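Local atomic coordinates of acyl-CoA dehydrogenase FadE3 (Mycobacterium smegmatis, PDB entry 4IV6), a protein that belongs to the acyl-CoA dehydrogenase family of flavoproteins and holds dihydroflavine-adenine dinucleotide beside its middle beta domain. Residues Trp157-Arg162 with Leu204-Val209; Leu201-Leu204 with Glu210-Glu213; Thr140-Arg143 with Asp148-Ile151. One frame throughout, in Å; residues are numbered along the deposited sequence.

Contact 1: Trp157-Arg162 with Leu204-Val209. With FDA (dihydroflavine-adenine dinucleotide), chain D.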
loop_
_atom_site.group_PDB
_atom_site.type_symbol
_atom_site.label_atom_id
_atom_site.label_comp_id
_atom_site.label_asym_id
_atom_site.label_seq_id
_atom_site.Cartn_x
_atom_site.Cartn_y
_atom_site.Cartn_z
ATOM N N TRP B 157 -23.325 -14.653 -15.535
ATOM C CA TRP B 157 -22.176 -13.844 -15.947
ATOM C C TRP B 157 -21.461 -14.421 -17.151
ATOM O O TRP B 157 -20.243 -14.275 -17.277
ATOM C CB TRP B 157 -21.160 -13.662 -14.786
ATOM C CG TRP B 157 -21.614 -12.774 -13.710
ATOM C CD1 TRP B 157 -21.776 -13.100 -12.382
ATOM C CD2 TRP B 157 -21.941 -11.384 -13.823
ATOM N NE1 TRP B 157 -22.208 -12.005 -11.679
ATOM C CE2 TRP B 157 -22.305 -10.934 -12.537
ATOM C CE3 TRP B 157 -21.973 -10.477 -14.887
ATOM C CZ2 TRP B 157 -22.721 -9.624 -12.301
ATOM C CZ3 TRP B 157 -22.370 -9.167 -14.653
ATOM C CH2 TRP B 157 -22.732 -8.753 -13.371
ATOM N N ILE B 158 -22.188 -15.039 -18.072
ATOM C CA ILE B 158 -21.523 -15.657 -19.206
ATOM C C ILE B 158 -21.340 -14.639 -20.325
ATOM O O ILE B 158 -22.305 -14.195 -20.946
ATOM C CB ILE B 158 -22.252 -16.927 -19.684
ATOM C CG1 ILE B 158 -22.405 -17.931 -18.517
ATOM C CG2 ILE B 158 -21.512 -17.551 -20.879
ATOM C CD1 ILE B 158 -21.127 -18.147 -17.701
ATOM N N SER B 159 -20.085 -14.255 -20.555
ATOM C CA SER B 159 -19.772 -13.234 -21.542
ATOM C C SER B 159 -19.991 -13.735 -22.968
ATOM O O SER B 159 -19.736 -14.894 -23.295
ATOM C CB SER B 159 -18.331 -12.760 -21.379
ATOM O OG SER B 159 -18.170 -12.144 -20.099
ATOM N N ASN B 160 -20.451 -12.824 -23.812
ATOM C CA ASN B 160 -20.710 -13.098 -25.212
ATOM C C ASN B 160 -21.674 -14.269 -25.449
ATOM O O ASN B 160 -21.654 -14.884 -26.514
ATOM C CB ASN B 160 -19.410 -13.360 -25.949
ATOM C CG ASN B 160 -18.348 -12.330 -25.664
ATOM O OD1 ASN B 160 -18.380 -11.225 -26.185
ATOM N ND2 ASN B 160 -17.359 -12.724 -24.899
ATOM N N ALA B 161 -22.538 -14.566 -24.479
ATOM C CA ALA B 161 -23.455 -15.695 -24.592
ATOM C C ALA B 161 -24.472 -15.600 -25.717
ATOM O O ALA B 161 -24.911 -16.636 -26.231
ATOM C CB ALA B 161 -24.174 -15.924 -23.270
ATOM N N ARG B 162 -24.872 -14.395 -26.085
ATOM C CA ARG B 162 -25.879 -14.184 -27.130
ATOM C C ARG B 162 -25.238 -14.318 -28.524
ATOM O O ARG B 162 -25.764 -14.982 -29.411
ATOM C CB ARG B 162 -26.518 -12.796 -26.963
ATOM C CG ARG B 162 -27.833 -12.584 -27.696
ATOM C CD ARG B 162 -28.556 -11.273 -27.339
ATOM N NE ARG B 162 -28.749 -11.058 -25.884
ATOM C CZ ARG B 162 -29.643 -11.685 -25.119
ATOM N NH1 ARG B 162 -30.464 -12.621 -25.612
ATOM N NH2 ARG B 162 -29.728 -11.384 -23.833
ATOM N N LEU B 204 -20.856 -2.277 -14.352
ATOM C CA LEU B 204 -20.110 -1.038 -14.112
ATOM C C LEU B 204 -19.274 -0.612 -15.328
ATOM O O LEU B 204 -19.178 0.576 -15.644
ATOM C CB LEU B 204 -19.187 -1.241 -12.911
ATOM C CG LEU B 204 -18.145 -0.187 -12.633
ATOM C CD1 LEU B 204 -18.785 1.154 -12.331
ATOM C CD2 LEU B 204 -17.292 -0.653 -11.469
ATOM N N GLY B 205 -18.649 -1.598 -15.966
ATOM C CA GLY B 205 -17.812 -1.398 -17.168
ATOM C C GLY B 205 -17.932 -2.638 -18.051
ATOM O O GLY B 205 -18.934 -3.363 -17.980
ATOM N N TYR B 206 -16.940 -2.856 -18.916
ATOM C CA TYR B 206 -16.982 -3.979 -19.844
ATOM C C TYR B 206 -18.232 -3.839 -20.706
ATOM O O TYR B 206 -18.891 -4.814 -20.993
ATOM C CB TYR B 206 -17.026 -5.307 -19.062
ATOM C CG TYR B 206 -16.644 -6.578 -19.824
ATOM C CD1 TYR B 206 -16.316 -6.569 -21.191
ATOM C CD2 TYR B 206 -16.626 -7.790 -19.179
ATOM C CE1 TYR B 206 -16.001 -7.758 -21.863
ATOM C CE2 TYR B 206 -16.297 -8.967 -19.825
ATOM C CZ TYR B 206 -15.973 -8.951 -21.152
ATOM O OH TYR B 206 -15.638 -10.141 -21.771
ATOM N N LYS B 207 -18.552 -2.620 -21.102
ATOM C CA LYS B 207 -19.799 -2.368 -21.819
ATOM C C LYS B 207 -19.703 -2.749 -23.310
ATOM O O LYS B 207 -18.631 -3.033 -23.814
ATOM C CB LYS B 207 -20.236 -0.915 -21.588
ATOM C CG LYS B 207 -20.837 -0.780 -20.177
ATOM C CD LYS B 207 -21.204 0.615 -19.730
ATOM C CE LYS B 207 -22.534 1.037 -20.302
ATOM N NZ LYS B 207 -22.711 2.524 -20.214
ATOM N N GLY B 208 -20.830 -2.795 -23.991
ATOM C CA GLY B 208 -20.837 -3.234 -25.407
ATOM C C GLY B 208 -20.961 -4.746 -25.568
ATOM O O GLY B 208 -21.825 -5.220 -26.321
ATOM N N VAL B 209 -20.098 -5.484 -24.868
ATOM C CA VAL B 209 -20.184 -6.957 -24.725
ATOM C C VAL B 209 -21.216 -7.380 -23.684
ATOM O O VAL B 209 -21.185 -6.909 -22.548
ATOM C CB VAL B 209 -18.815 -7.540 -24.300
ATOM C CG1 VAL B 209 -18.925 -8.989 -23.807
ATOM C CG2 VAL B 209 -17.853 -7.449 -25.474
HETATM P PA FDA D . -17.807 -15.858 -4.922
HETATM O O1A FDA D . -17.164 -17.183 -5.250
HETATM O O2A FDA D . -19.211 -15.804 -4.387
HETATM O O5B FDA D . -16.831 -15.081 -3.918
HETATM C C5B FDA D . -17.212 -13.867 -3.231
HETATM C C4B FDA D . -16.007 -13.350 -2.426
HETATM O O4B FDA D . -15.484 -14.370 -1.553
HETATM C C3B FDA D . -14.843 -12.970 -3.316
HETATM O O3B FDA D . -14.067 -11.941 -2.663
HETATM C C2B FDA D . -14.077 -14.271 -3.409
HETATM O O2B FDA D . -12.704 -14.128 -3.762
HETATM C C1B FDA D . -14.184 -14.745 -1.980
HETATM N N9A FDA D . -13.985 -16.212 -1.823
HETATM C C8A FDA D . -14.853 -17.169 -2.219
HETATM N N7A FDA D . -14.386 -18.388 -1.884
HETATM C C5A FDA D . -13.193 -18.197 -1.272
HETATM C C6A FDA D . -12.167 -19.039 -0.679
HETATM N N6A FDA D . -12.331 -20.364 -0.676
HETATM N N1A FDA D . -11.058 -18.484 -0.143
HETATM C C2A FDA D . -10.908 -17.149 -0.117
HETATM N N3A FDA D . -11.810 -16.296 -0.652
HETATM C C4A FDA D . -12.946 -16.762 -1.210
HETATM N N1 FDA D . -17.776 -16.676 -15.715
HETATM C C2 FDA D . -17.867 -17.555 -16.709
HETATM O O2 FDA D . -18.008 -18.762 -16.435
HETATM N N3 FDA D . -17.811 -17.182 -18.000
HETATM C C4 FDA D . -17.681 -15.919 -18.406
HETATM O O4 FDA D . -17.665 -15.622 -19.631
HETATM C C4X FDA D . -17.545 -14.883 -17.362
HETATM N N5 FDA D . -17.436 -13.567 -17.638
HETATM C C5X FDA D . -17.747 -12.656 -16.681
HETATM C C6 FDA D . -18.058 -11.332 -17.010
HETATM C C7 FDA D . -18.341 -10.382 -16.028
HETATM C C7M FDA D . -18.708 -8.969 -16.401
HETATM C C8 FDA D . -18.295 -10.754 -14.669
HETATM C C8M FDA D . -18.578 -9.799 -13.532
HETATM C C9 FDA D . -17.995 -12.067 -14.344
HETATM C C9A FDA D . -17.739 -13.029 -15.333
HETATM N N10 FDA D . -17.474 -14.363 -14.957
HETATM C C10 FDA D . -17.631 -15.346 -15.960
HETATM C "C1'" FDA D . -17.849 -14.756 -13.594
HETATM C "C2'" FDA D . -16.601 -14.674 -12.742
HETATM O "O2'" FDA D . -15.648 -15.666 -13.125
HETATM C "C3'" FDA D . -17.009 -14.836 -11.277
HETATM O "O3'" FDA D . -17.591 -13.609 -10.850
HETATM C "C4'" FDA D . -15.853 -15.173 -10.365
HETATM O "O4'" FDA D . -15.628 -16.582 -10.531
HETATM C "C5'" FDA D . -16.200 -14.931 -8.884
HETATM O "O5'" FDA D . -17.427 -15.565 -8.603
HETATM P P FDA D . -18.506 -15.067 -7.556
HETATM O O1P FDA D . -19.488 -16.220 -7.501
HETATM O O2P FDA D . -18.995 -13.716 -7.952
HETATM O O3P FDA D . -17.632 -14.921 -6.208
HETATM O O HOH W 1 -15.026 -12.242 -20.163
#
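The hydroxyls of S159 and Y206 face each other through a shared water, with OG of S159 beside N5 and C6 of FDA. From CB outward, S159 touches the flavin and the tyrosine in turn. Its CB lies 3.4 Å from O4 of FDA and also borders OH of Y206. Its OG lies beside its own backbone N and anti to the carbonyl carbon (chi1 -63°), which carries it to the flavin. There N5 of FDA donates to OG of S159 over 2.9 Å, on a bent path of 131° at the hydrogen. OG also bonds to OG of S211. The backbone N of S159 donates to O4 of FDA at 2.9 Å and 161°, so this residue grips the flavin at two points. The two hydroxyls, OG of S159 and OH of Y206, are 3.6 Å apart. The water between them lies in the plane of the Y206 ring, at its edge, 2.7 Å from OH of Y206. All this belongs to the middle beta domain of the acyl-CoA dehydrogenase fold. W157 and I158 both face C212 in a G1 beta bulge at the end of strand 148-159. The W157 indole receives methyl C8M of FDA over one face, 3.7 Å above the plane and toward the rim. Y344 of the second subunit meets W157 edge-to-face. One residue beyond S159, OD1 of N160 lies 3.3 Å from CG1 of V209.

Contact 2: Leu201-Leu204 with Glu210-Glu213. With FDA (dihydroflavine-adenine dinucleotide), chain D.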
loop_
_atom_site.group_PDB
_atom_site.type_symbol
_atom_site.label_atom_id
_atom_site.label_comp_id
_atom_site.label_asym_id
_atom_site.label_seq_id
_atom_site.Cartn_x
_atom_site.Cartn_y
_atom_site.Cartn_z
ATOM N N LEU B 201 -26.817 -8.657 -18.246
ATOM C CA LEU B 201 -26.703 -8.192 -16.885
ATOM C C LEU B 201 -26.086 -6.781 -16.871
ATOM O O LEU B 201 -25.066 -6.567 -17.473
ATOM C CB LEU B 201 -25.893 -9.205 -16.081
ATOM C CG LEU B 201 -26.474 -10.633 -16.117
ATOM C CD1 LEU B 201 -25.522 -11.633 -15.492
ATOM C CD2 LEU B 201 -27.832 -10.727 -15.443
ATOM N N PRO B 202 -26.715 -5.810 -16.201
ATOM C CA PRO B 202 -26.120 -4.476 -16.221
ATOM C C PRO B 202 -24.866 -4.354 -15.344
ATOM O O PRO B 202 -24.823 -4.865 -14.206
ATOM C CB PRO B 202 -27.248 -3.566 -15.745
ATOM C CG PRO B 202 -28.124 -4.446 -14.957
ATOM C CD PRO B 202 -28.071 -5.799 -15.633
ATOM N N LYS B 203 -23.850 -3.701 -15.908
ATOM C CA LYS B 203 -22.459 -3.771 -15.420
ATOM C C LYS B 203 -21.851 -2.374 -15.234
ATOM O O LYS B 203 -22.197 -1.442 -15.944
ATOM C CB LYS B 203 -21.564 -4.458 -16.470
ATOM C CG LYS B 203 -21.891 -5.853 -16.808
ATOM C CD LYS B 203 -20.895 -6.450 -17.774
ATOM C CE LYS B 203 -21.285 -6.180 -19.227
ATOM N NZ LYS B 203 -20.438 -7.049 -20.087
ATOM N N LEU B 204 -20.856 -2.277 -14.352
ATOM C CA LEU B 204 -20.110 -1.038 -14.112
ATOM C C LEU B 204 -19.274 -0.612 -15.328
ATOM O O LEU B 204 -19.178 0.576 -15.644
ATOM C CB LEU B 204 -19.187 -1.241 -12.911
ATOM C CG LEU B 204 -18.145 -0.187 -12.633
ATOM C CD1 LEU B 204 -18.785 1.154 -12.331
ATOM C CD2 LEU B 204 -17.292 -0.653 -11.469
ATOM N N GLU B 210 -22.107 -8.292 -24.069
ATOM C CA GLU B 210 -23.140 -8.788 -23.166
ATOM C C GLU B 210 -22.567 -9.860 -22.236
ATOM O O GLU B 210 -21.701 -10.607 -22.641
ATOM C CB GLU B 210 -24.353 -9.301 -23.950
ATOM C CG GLU B 210 -24.248 -10.692 -24.592
ATOM C CD GLU B 210 -23.407 -10.775 -25.866
ATOM O OE1 GLU B 210 -22.752 -9.776 -26.253
ATOM O OE2 GLU B 210 -23.406 -11.856 -26.498
ATOM N N SER B 211 -23.021 -9.869 -20.980
ATOM C CA SER B 211 -22.850 -10.988 -20.067
ATOM C C SER B 211 -24.218 -11.400 -19.592
ATOM O O SER B 211 -25.018 -10.540 -19.212
ATOM C CB SER B 211 -21.967 -10.612 -18.886
ATOM O OG SER B 211 -20.641 -10.374 -19.380
ATOM N N CYS B 212 -24.485 -12.697 -19.626
ATOM C CA CYS B 212 -25.841 -13.208 -19.484
ATOM C C CYS B 212 -26.052 -14.324 -18.473
ATOM O O CYS B 212 -25.135 -15.110 -18.174
ATOM C CB CYS B 212 -26.297 -13.736 -20.842
ATOM S SG CYS B 212 -26.189 -12.531 -22.190
ATOM N N GLU B 213 -27.281 -14.391 -17.985
ATOM C CA GLU B 213 -27.783 -15.575 -17.327
ATOM C C GLU B 213 -28.293 -16.584 -18.354
ATOM O O GLU B 213 -28.990 -16.216 -19.294
ATOM C CB GLU B 213 -28.894 -15.250 -16.341
ATOM C CG GLU B 213 -29.261 -16.439 -15.459
ATOM C CD GLU B 213 -30.378 -16.097 -14.477
ATOM O OE1 GLU B 213 -31.509 -16.621 -14.579
ATOM O OE2 GLU B 213 -30.118 -15.227 -13.640
HETATM P PA FDA D . -17.807 -15.858 -4.922
HETATM O O1A FDA D . -17.164 -17.183 -5.250
HETATM O O2A FDA D . -19.211 -15.804 -4.387
HETATM O O5B FDA D . -16.831 -15.081 -3.918
HETATM C C5B FDA D . -17.212 -13.867 -3.231
HETATM C C4B FDA D . -16.007 -13.350 -2.426
HETATM O O4B FDA D . -15.484 -14.370 -1.553
HETATM C C3B FDA D . -14.843 -12.970 -3.316
HETATM O O3B FDA D . -14.067 -11.941 -2.663
HETATM C C2B FDA D . -14.077 -14.271 -3.409
HETATM O O2B FDA D . -12.704 -14.128 -3.762
HETATM C C1B FDA D . -14.184 -14.745 -1.980
HETATM N N9A FDA D . -13.985 -16.212 -1.823
HETATM C C8A FDA D . -14.853 -17.169 -2.219
HETATM N N7A FDA D . -14.386 -18.388 -1.884
HETATM C C5A FDA D . -13.193 -18.197 -1.272
HETATM C C6A FDA D . -12.167 -19.039 -0.679
HETATM N N6A FDA D . -12.331 -20.364 -0.676
HETATM N N1A FDA D . -11.058 -18.484 -0.143
HETATM C C2A FDA D . -10.908 -17.149 -0.117
HETATM N N3A FDA D . -11.810 -16.296 -0.652
HETATM C C4A FDA D . -12.946 -16.762 -1.210
HETATM N N1 FDA D . -17.776 -16.676 -15.715
HETATM C C2 FDA D . -17.867 -17.555 -16.709
HETATM O O2 FDA D . -18.008 -18.762 -16.435
HETATM N N3 FDA D . -17.811 -17.182 -18.000
HETATM C C4 FDA D . -17.681 -15.919 -18.406
HETATM O O4 FDA D . -17.665 -15.622 -19.631
HETATM C C4X FDA D . -17.545 -14.883 -17.362
HETATM N N5 FDA D . -17.436 -13.567 -17.638
HETATM C C5X FDA D . -17.747 -12.656 -16.681
HETATM C C6 FDA D . -18.058 -11.332 -17.010
HETATM C C7 FDA D . -18.341 -10.382 -16.028
HETATM C C7M FDA D . -18.708 -8.969 -16.401
HETATM C C8 FDA D . -18.295 -10.754 -14.669
HETATM C C8M FDA D . -18.578 -9.799 -13.532
HETATM C C9 FDA D . -17.995 -12.067 -14.344
HETATM C C9A FDA D . -17.739 -13.029 -15.333
HETATM N N10 FDA D . -17.474 -14.363 -14.957
HETATM C C10 FDA D . -17.631 -15.346 -15.960
HETATM C "C1'" FDA D . -17.849 -14.756 -13.594
HETATM C "C2'" FDA D . -16.601 -14.674 -12.742
HETATM O "O2'" FDA D . -15.648 -15.666 -13.125
HETATM C "C3'" FDA D . -17.009 -14.836 -11.277
HETATM O "O3'" FDA D . -17.591 -13.609 -10.850
HETATM C "C4'" FDA D . -15.853 -15.173 -10.365
HETATM O "O4'" FDA D . -15.628 -16.582 -10.531
HETATM C "C5'" FDA D . -16.200 -14.931 -8.884
HETATM O "O5'" FDA D . -17.427 -15.565 -8.603
HETATM P P FDA D . -18.506 -15.067 -7.556
HETATM O O1P FDA D . -19.488 -16.220 -7.501
HETATM O O2P FDA D . -18.995 -13.716 -7.952
HETATM O O3P FDA D . -17.632 -14.921 -6.208
HETATM O O HOH W 2 -24.549 -7.481 -20.440
#
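L201 and S211 bring the two segments together through their backbones, with CA atoms of L201 and C212 the nearest pair at 5.7 Å. The contact lies in the middle beta domain of the acyl-CoA dehydrogenase fold, where strand 195-200 pairs antiparallel with strand 211-216. The N of L201 donates to O of S211 at 2.8 Å and 164°. The donor lies almost straight ahead of the carbonyl, with a C=O...N angle of 177°. L201 prolongs the strand pairing by this bond, and the chain leaves it from P202 on, into the loop that connects the two strands. One water joins the same two residues again: it donates to O of L201 and accepts from N of S211, the latter at 2.9 Å.

CG of L201 lies close to the same carbonyl, 3.4 Å from O of S211, and its CD1 reaches the backbone at C212 and E213. L201 also touches T156 and W157 of strand 148-159.

The K203 side chain reaches toward strand 211-216. Its CG lies beside the backbone N, and the chain bends at chi3 (-88°). To S211 it offers a weak bond, NZ of K203 to OG of S211 at 3.4 Å. The ammonium is held mainly by two carbonyls of the loop, O of V209 and O of Y206, and makes a cation-pi contact with Y206. OG of S211 has a stronger partner in S159, while E210 forms a salt bridge with R163 and E213 one with R199. Both K203 and S211 line the flavin pocket: CD of K203 lies 3.6 Å from methyl C7M of FDA, and OG of S211 is equally far from C6 of FDA.

Contact 3: Thr140-Arg143 with Asp148-Ile151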
loop_
_atom_site.group_PDB
_atom_site.type_symbol
_atom_site.label_atom_id
_atom_site.label_comp_id
_atom_site.label_asym_id
_atom_site.label_seq_id
_atom_site.Cartn_x
_atom_site.Cartn_y
_atom_site.Cartn_z
ATOM N N THR B 140 -25.698 -27.377 -12.298
ATOM C CA THR B 140 -26.004 -27.768 -13.663
ATOM C C THR B 140 -25.570 -29.205 -13.893
ATOM O O THR B 140 -24.393 -29.567 -13.715
ATOM C CB THR B 140 -25.390 -26.812 -14.692
ATOM O OG1 THR B 140 -25.813 -25.441 -14.449
ATOM C CG2 THR B 140 -25.804 -27.217 -16.087
ATOM N N VAL B 141 -26.525 -30.016 -14.326
ATOM C CA VAL B 141 -26.342 -31.447 -14.538
ATOM C C VAL B 141 -26.641 -31.834 -15.983
ATOM O O VAL B 141 -27.506 -31.223 -16.641
ATOM C CB VAL B 141 -27.267 -32.307 -13.635
ATOM C CG1 VAL B 141 -26.887 -32.166 -12.179
ATOM C CG2 VAL B 141 -28.748 -31.970 -13.835
ATOM N N ALA B 142 -25.934 -32.858 -16.464
ATOM C CA ALA B 142 -26.177 -33.404 -17.772
ATOM C C ALA B 142 -26.298 -34.907 -17.621
ATOM O O ALA B 142 -25.329 -35.588 -17.285
ATOM C CB ALA B 142 -25.051 -33.037 -18.700
ATOM N N ARG B 143 -27.497 -35.412 -17.843
ATOM C CA ARG B 143 -27.791 -36.812 -17.588
ATOM C C ARG B 143 -28.016 -37.558 -18.899
ATOM O O ARG B 143 -28.764 -37.112 -19.769
ATOM C CB ARG B 143 -28.985 -36.899 -16.643
ATOM C CG ARG B 143 -29.989 -37.986 -16.921
ATOM C CD ARG B 143 -31.121 -37.873 -15.915
ATOM N NE ARG B 143 -31.037 -38.879 -14.864
ATOM C CZ ARG B 143 -31.966 -39.797 -14.663
ATOM N NH1 ARG B 143 -31.833 -40.681 -13.683
ATOM N NH2 ARG B 143 -33.035 -39.805 -15.451
ATOM N N ASP B 148 -28.384 -38.969 -26.075
ATOM C CA ASP B 148 -28.368 -37.563 -25.687
ATOM C C ASP B 148 -27.895 -37.384 -24.252
ATOM O O ASP B 148 -28.023 -38.273 -23.420
ATOM C CB ASP B 148 -29.772 -36.929 -25.761
ATOM C CG ASP B 148 -30.273 -36.734 -27.182
ATOM O OD1 ASP B 148 -29.463 -36.485 -28.139
ATOM O OD2 ASP B 148 -31.523 -36.799 -27.320
ATOM N N TYR B 149 -27.372 -36.200 -23.981
ATOM C CA TYR B 149 -27.366 -35.657 -22.634
ATOM C C TYR B 149 -28.590 -34.751 -22.504
ATOM O O TYR B 149 -28.926 -34.024 -23.437
ATOM C CB TYR B 149 -26.105 -34.847 -22.351
ATOM C CG TYR B 149 -24.837 -35.661 -22.201
ATOM C CD1 TYR B 149 -24.628 -36.480 -21.105
ATOM C CD2 TYR B 149 -23.821 -35.554 -23.136
ATOM C CE1 TYR B 149 -23.432 -37.185 -20.956
ATOM C CE2 TYR B 149 -22.638 -36.260 -22.997
ATOM C CZ TYR B 149 -22.446 -37.067 -21.909
ATOM O OH TYR B 149 -21.244 -37.750 -21.812
ATOM N N VAL B 150 -29.239 -34.829 -21.349
ATOM C CA VAL B 150 -30.286 -33.925 -20.963
ATOM C C VAL B 150 -29.733 -32.984 -19.912
ATOM O O VAL B 150 -29.370 -33.411 -18.813
ATOM C CB VAL B 150 -31.499 -34.646 -20.380
ATOM C CG1 VAL B 150 -32.610 -33.637 -20.134
ATOM C CG2 VAL B 150 -31.966 -35.751 -21.333
ATOM N N ILE B 151 -29.704 -31.702 -20.271
ATOM C CA ILE B 151 -29.122 -30.652 -19.436
ATOM C C ILE B 151 -30.200 -29.849 -18.712
ATOM O O ILE B 151 -31.152 -29.328 -19.341
ATOM C CB ILE B 151 -28.260 -29.688 -20.287
ATOM C CG1 ILE B 151 -27.229 -30.451 -21.130
ATOM C CG2 ILE B 151 -27.541 -28.679 -19.420
ATOM C CD1 ILE B 151 -26.510 -29.588 -22.159
#
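R143 and V150 pair through two backbone hydrogen bonds. N of R143 donates to O of V150 at 2.9 Å and 169°. N of V150 returns the bond to O of R143 at 2.8 Å and 167°. This is an antiparallel hydrogen-bonded pair. Next to it, A142 and I151 form a non-hydrogen-bonded pair with CA atoms 4.4 Å apart. CA-H...O contacts fill in between the bonds: CA of I151 approaches O of V141 at 3.3 Å, and CA of A142 approaches O of V150.

The strands 141-145 and 148-159 form a beta hairpin of the middle domain. On the face of A142 and I151 the packing is apolar. CB of A142 lies 4.2 Å from CG1 of I151 and equally far from CB of Y149. CG2 of T140 meets CG2 of I151 at 4.0 Å. The T140 methyl lies anti to the backbone N (chi1 of OG1 -56°), which leaves OG1 to bond E128. L169 and C171 of strand 166-172 and L187 of strand 184-190, from the other sheet, pack on this face.

The Y149 ring presents its edge to the carbonyl carbon of R143. Its hydroxyl bonds E231. On the other face, CB and CG2 of V150 rest against the backbone O of R143.

The pairing bonds are all backbone to backbone, so the register rests on the main chain, and the side chains sort into a buried, largely apolar face with two bonded hydroxyls and a more exposed one.

In the fold
All three contacts lie in the middle domain and reach one antiparallel sheet. Contacts 1 and 3 both use strand 148-159, contact 3 near its start and contact 1 at its end, with centres about 26 Å apart. Contacts 1 and 2 touch: N of N160 gives a probable hydrogen bond to O of E210, and they share L204. Contact 1 is buried, while contacts 2 and 3 are partly buried. Contacts 1 and 2 both meet FDA and the second subunit, and their polar chemistry runs through hydroxyls, a lysine and waters. Contact 2 adds a strand-like backbone bond, which makes it the intermediate case. Contact 3, away from the other chains, relies on regular strand pairing and apolar packing.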